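Long-range contact in beta-glucuronidase (uncultured Clostridium sp., PDB 6U7J), which hydrolyses beta-glucuronides to release glucuronic acid and, as a gut microbial enzyme, probably reactivates estrogens from their glucuronide conjugates: residues B[74-85]-B[135-146]. Sequence-based numbering, arbitrary orientation.
Sequences VGWVWYERKFAV and GENRLTVAVGNI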
loop_
_atom_site.group_PDB
_atom_site.type_symbol
_atom_site.label_atom_id
_atom_site.label_comp_id
_atom_site.label_asym_id
_atom_site.label_seq_id
_atom_site.Cartn_x
_atom_site.Cartn_y
_atom_site.Cartn_z
ATOM N N VAL B 74 -9.317 -22.515 -20.886
ATOM C CA VAL B 74 -10.578 -22.491 -21.617
ATOM C C VAL B 74 -10.959 -23.929 -21.959
ATOM O O VAL B 74 -10.199 -24.638 -22.626
ATOM C CB VAL B 74 -10.488 -21.625 -22.879
ATOM C CG1 VAL B 74 -11.750 -21.806 -23.727
ATOM C CG2 VAL B 74 -10.317 -20.146 -22.492
ATOM N N GLY B 75 -12.129 -24.361 -21.501
ATOM C CA GLY B 75 -12.587 -25.714 -21.786
ATOM C C GLY B 75 -12.987 -26.534 -20.569
ATOM O O GLY B 75 -13.676 -26.034 -19.667
ATOM N N TRP B 76 -12.526 -27.783 -20.515
ATOM C CA TRP B 76 -12.985 -28.751 -19.528
ATOM C C TRP B 76 -11.854 -29.173 -18.600
ATOM O O TRP B 76 -10.691 -29.264 -19.005
ATOM C CB TRP B 76 -13.568 -30.005 -20.203
ATOM C CG TRP B 76 -14.843 -29.721 -20.942
ATOM C CD1 TRP B 76 -14.968 -29.231 -22.211
ATOM C CD2 TRP B 76 -16.174 -29.884 -20.440
ATOM N NE1 TRP B 76 -16.300 -29.077 -22.527
ATOM C CE2 TRP B 76 -17.057 -29.477 -21.456
ATOM C CE3 TRP B 76 -16.701 -30.332 -19.226
ATOM C CZ2 TRP B 76 -18.447 -29.515 -21.303
ATOM C CZ3 TRP B 76 -18.080 -30.359 -19.067
ATOM C CH2 TRP B 76 -18.937 -29.954 -20.104
ATOM N N VAL B 77 -12.223 -29.472 -17.357
ATOM C CA VAL B 77 -11.332 -30.086 -16.387
ATOM C C VAL B 77 -12.052 -31.281 -15.774
ATOM O O VAL B 77 -13.261 -31.454 -15.935
ATOM C CB VAL B 77 -10.880 -29.096 -15.292
ATOM C CG1 VAL B 77 -10.203 -27.880 -15.931
ATOM C CG2 VAL B 77 -12.079 -28.651 -14.424
ATOM N N TRP B 78 -11.290 -32.088 -15.035
ATOM C CA TRP B 78 -11.752 -33.374 -14.536
ATOM C C TRP B 78 -11.456 -33.478 -13.048
ATOM O O TRP B 78 -10.302 -33.331 -12.625
ATOM C CB TRP B 78 -11.076 -34.516 -15.308
ATOM C CG TRP B 78 -11.531 -34.523 -16.717
ATOM C CD1 TRP B 78 -11.049 -33.763 -17.743
ATOM C CD2 TRP B 78 -12.610 -35.290 -17.253
ATOM N NE1 TRP B 78 -11.759 -34.016 -18.896
ATOM C CE2 TRP B 78 -12.724 -34.953 -18.622
ATOM C CE3 TRP B 78 -13.501 -36.224 -16.709
ATOM C CZ2 TRP B 78 -13.684 -35.532 -19.459
ATOM C CZ3 TRP B 78 -14.449 -36.803 -17.543
ATOM C CH2 TRP B 78 -14.528 -36.458 -18.906
ATOM N N TYR B 79 -12.496 -33.713 -12.262
ATOM C CA TYR B 79 -12.386 -33.986 -10.840
ATOM C C TYR B 79 -12.722 -35.446 -10.582
ATOM O O TYR B 79 -13.563 -36.033 -11.275
ATOM C CB TYR B 79 -13.368 -33.152 -10.028
ATOM C CG TYR B 79 -13.106 -31.664 -9.884
ATOM C CD1 TYR B 79 -12.716 -31.135 -8.659
ATOM C CD2 TYR B 79 -13.311 -30.784 -10.944
ATOM C CE1 TYR B 79 -12.505 -29.780 -8.492
ATOM C CE2 TYR B 79 -13.110 -29.411 -10.781
ATOM C CZ TYR B 79 -12.699 -28.924 -9.550
ATOM O OH TYR B 79 -12.491 -27.575 -9.353
ATOM N N GLU B 80 -12.129 -36.011 -9.534
ATOM C CA GLU B 80 -12.469 -37.376 -9.165
ATOM C C GLU B 80 -12.255 -37.589 -7.678
ATOM O O GLU B 80 -11.295 -37.065 -7.105
ATOM C CB GLU B 80 -11.623 -38.384 -9.947
ATOM C CG GLU B 80 -11.936 -39.818 -9.640
ATOM C CD GLU B 80 -11.343 -40.733 -10.686
ATOM O OE1 GLU B 80 -12.048 -41.019 -11.678
ATOM O OE2 GLU B 80 -10.161 -41.124 -10.539
ATOM N N ARG B 81 -13.154 -38.358 -7.063
ATOM C CA ARG B 81 -12.920 -38.860 -5.716
ATOM C C ARG B 81 -13.698 -40.156 -5.527
ATOM O O ARG B 81 -14.492 -40.565 -6.377
ATOM C CB ARG B 81 -13.298 -37.821 -4.649
ATOM C CG ARG B 81 -14.790 -37.600 -4.473
ATOM C CD ARG B 81 -15.098 -36.953 -3.138
ATOM N NE ARG B 81 -15.067 -37.935 -2.055
ATOM C CZ ARG B 81 -15.010 -37.635 -0.761
ATOM N NH1 ARG B 81 -14.968 -36.368 -0.351
ATOM N NH2 ARG B 81 -14.985 -38.607 0.127
ATOM N N LYS B 82 -13.449 -40.806 -4.398
ATOM C CA LYS B 82 -14.160 -42.011 -4.012
ATOM C C LYS B 82 -15.099 -41.724 -2.842
ATOM O O LYS B 82 -14.839 -40.834 -2.027
ATOM C CB LYS B 82 -13.161 -43.118 -3.669
ATOM C CG LYS B 82 -12.621 -43.759 -4.959
ATOM C CD LYS B 82 -11.328 -44.522 -4.781
ATOM C CE LYS B 82 -10.720 -44.874 -6.148
ATOM N NZ LYS B 82 -10.102 -43.694 -6.845
ATOM N N PHE B 83 -16.217 -42.453 -2.790
ATOM C CA PHE B 83 -17.150 -42.355 -1.674
ATOM C C PHE B 83 -17.709 -43.731 -1.340
ATOM O O PHE B 83 -17.645 -44.668 -2.138
ATOM C CB PHE B 83 -18.288 -41.344 -1.942
ATOM C CG PHE B 83 -19.307 -41.784 -2.962
ATOM C CD1 PHE B 83 -19.144 -41.483 -4.303
ATOM C CD2 PHE B 83 -20.470 -42.448 -2.570
ATOM C CE1 PHE B 83 -20.101 -41.855 -5.231
ATOM C CE2 PHE B 83 -21.415 -42.829 -3.499
ATOM C CZ PHE B 83 -21.236 -42.522 -4.829
ATOM N N ALA B 84 -18.254 -43.845 -0.135
ATOM C CA ALA B 84 -18.738 -45.114 0.388
ATOM C C ALA B 84 -20.234 -45.049 0.644
ATOM O O ALA B 84 -20.742 -44.037 1.146
ATOM C CB ALA B 84 -18.012 -45.481 1.682
ATOM N N VAL B 85 -20.942 -46.111 0.279
ATOM C CA VAL B 85 -22.316 -46.330 0.724
ATOM C C VAL B 85 -22.270 -47.291 1.905
ATOM O O VAL B 85 -21.783 -48.424 1.746
ATOM C CB VAL B 85 -23.218 -46.876 -0.402
ATOM C CG1 VAL B 85 -24.675 -46.961 0.084
ATOM C CG2 VAL B 85 -23.146 -45.999 -1.638
ATOM N N GLY B 135 -20.293 -49.997 -0.102
ATOM C CA GLY B 135 -18.871 -49.744 -0.031
ATOM C C GLY B 135 -18.407 -48.735 -1.062
ATOM O O GLY B 135 -19.131 -47.791 -1.392
ATOM N N GLU B 136 -17.210 -48.964 -1.601
ATOM C CA GLU B 136 -16.481 -47.960 -2.366
ATOM C C GLU B 136 -17.085 -47.725 -3.748
ATOM O O GLU B 136 -17.452 -48.669 -4.453
ATOM C CB GLU B 136 -15.023 -48.401 -2.498
ATOM C CG GLU B 136 -14.191 -47.564 -3.416
ATOM C CD GLU B 136 -12.766 -47.405 -2.919
ATOM O OE1 GLU B 136 -12.576 -46.922 -1.778
ATOM O OE2 GLU B 136 -11.839 -47.768 -3.676
ATOM N N ASN B 137 -17.197 -46.447 -4.125
ATOM C CA ASN B 137 -17.602 -46.012 -5.458
ATOM C C ASN B 137 -16.619 -44.951 -5.961
ATOM O O ASN B 137 -15.918 -44.306 -5.175
ATOM C CB ASN B 137 -19.033 -45.440 -5.456
ATOM C CG ASN B 137 -20.095 -46.504 -5.170
ATOM O OD1 ASN B 137 -20.772 -46.976 -6.084
ATOM N ND2 ASN B 137 -20.230 -46.892 -3.905
ATOM N N ARG B 138 -16.572 -44.767 -7.279
ATOM C CA ARG B 138 -15.722 -43.757 -7.894
ATOM C C ARG B 138 -16.603 -42.702 -8.535
ATOM O O ARG B 138 -17.508 -43.031 -9.310
ATOM C CB ARG B 138 -14.778 -44.360 -8.940
ATOM C CG ARG B 138 -13.863 -43.333 -9.609
ATOM C CD ARG B 138 -12.653 -43.982 -10.318
ATOM N NE ARG B 138 -13.072 -44.903 -11.365
ATOM C CZ ARG B 138 -13.387 -44.531 -12.601
ATOM N NH1 ARG B 138 -13.307 -43.254 -12.949
ATOM N NH2 ARG B 138 -13.785 -45.431 -13.486
ATOM N N LEU B 139 -16.338 -41.440 -8.207
ATOM C CA LEU B 139 -17.123 -40.312 -8.690
ATOM C C LEU B 139 -16.212 -39.422 -9.524
ATOM O O LEU B 139 -15.196 -38.926 -9.021
ATOM C CB LEU B 139 -17.742 -39.536 -7.517
ATOM C CG LEU B 139 -18.503 -38.259 -7.887
ATOM C CD1 LEU B 139 -19.578 -38.534 -8.941
ATOM C CD2 LEU B 139 -19.118 -37.601 -6.649
ATOM N N THR B 140 -16.557 -39.253 -10.800
ATOM C CA THR B 140 -15.785 -38.448 -11.731
ATOM C C THR B 140 -16.687 -37.346 -12.257
ATOM O O THR B 140 -17.806 -37.626 -12.701
ATOM C CB THR B 140 -15.242 -39.298 -12.898
ATOM O OG1 THR B 140 -14.691 -40.526 -12.384
ATOM C CG2 THR B 140 -14.159 -38.520 -13.682
ATOM N N VAL B 141 -16.208 -36.101 -12.200
ATOM C CA VAL B 141 -16.993 -34.932 -12.592
ATOM C C VAL B 141 -16.198 -34.132 -13.612
ATOM O O VAL B 141 -15.144 -33.576 -13.280
ATOM C CB VAL B 141 -17.352 -34.045 -11.394
ATOM C CG1 VAL B 141 -18.096 -32.808 -11.878
ATOM C CG2 VAL B 141 -18.179 -34.819 -10.368
ATOM N N ALA B 142 -16.697 -34.058 -14.843
ATOM C CA ALA B 142 -16.140 -33.150 -15.837
ATOM C C ALA B 142 -16.796 -31.786 -15.669
ATOM O O ALA B 142 -18.023 -31.697 -15.560
ATOM C CB ALA B 142 -16.359 -33.661 -17.261
ATOM N N VAL B 143 -15.974 -30.735 -15.639
ATOM C CA VAL B 143 -16.400 -29.363 -15.362
ATOM C C VAL B 143 -15.943 -28.495 -16.530
ATOM O O VAL B 143 -14.742 -28.424 -16.817
ATOM C CB VAL B 143 -15.815 -28.844 -14.035
ATOM C CG1 VAL B 143 -16.205 -27.372 -13.775
ATOM C CG2 VAL B 143 -16.246 -29.728 -12.857
ATOM N N GLY B 144 -16.886 -27.841 -17.199
ATOM C CA GLY B 144 -16.587 -27.026 -18.371
ATOM C C GLY B 144 -16.969 -25.577 -18.143
ATOM O O GLY B 144 -18.008 -25.291 -17.541
ATOM N N ASN B 145 -16.138 -24.660 -18.646
ATOM C CA ASN B 145 -16.320 -23.236 -18.355
ATOM C C ASN B 145 -16.678 -22.389 -19.574
ATOM O O ASN B 145 -16.659 -21.152 -19.485
ATOM C CB ASN B 145 -15.070 -22.667 -17.683
ATOM C CG ASN B 145 -13.859 -22.662 -18.591
ATOM O OD1 ASN B 145 -13.967 -22.759 -19.815
ATOM N ND2 ASN B 145 -12.683 -22.548 -17.986
ATOM N N ILE B 146 -16.983 -23.004 -20.697
ATOM C CA ILE B 146 -17.241 -22.258 -21.922
ATOM C C ILE B 146 -18.643 -21.666 -21.884
ATOM O O ILE B 146 -19.610 -22.324 -21.481
ATOM C CB ILE B 146 -17.030 -23.172 -23.137
ATOM C CG1 ILE B 146 -15.537 -23.466 -23.260
ATOM C CG2 ILE B 146 -17.573 -22.528 -24.409
ATOM C CD1 ILE B 146 -15.207 -24.503 -24.259
HETATM O O HOH W 1 -13.458 -25.742 -16.608
#
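Val77 and Val143 exchange two backbone hydrogen bonds, the first of ten that join strands 76-85 and 135-144 antiparallel. The bonds come two per hydrogen-bonded pair and run on to Val85 with Gly135. The bond from Tyr79 N to Val141 O (2.8 Å) is nearly straight, 174° at the hydrogen. Past the strands, Asn145 holds Gly75 with two bonds: its backbone N donates to Gly75 O, and its side-chain OD1 accepts from Gly75 N at 3.0 Å. Its ND2 bonds His73 O. A water bridges Gly75 O and Val143 O.

Two tryptophans lie against small residues of the partner strand. Gly144 CA sits over the six-membered ring of Trp76, 3.6 Å from its centroid. Ala142 CB lies over one face of the six-membered ring of Trp78, and Thr140 CG2 meets its edge.

Glu80 links two neighbours on this same face. With CG anti to the backbone N (chi1 -179°), its extended chain brings OE1 to Thr140 OG1 (2.8 Å), whose hydroxyl donates to the anti lone pair. Arg138 NH1 adds a salt bridge to OE1 at 2.9 Å, from above the carboxylate plane. Glu80 OE2 bonds Leu49 N.

On the other face, Asn137 CB lies over one face of the Phe83 ring, a CH-pi contact, while Leu139 CB touches its edge.

The pair lies in the jelly-roll sugar-binding domain of glycosyl hydrolase family 2. Strands 20-32 and 104-109 flank it, and Leu139 and Val141 pack onto strand 93-98.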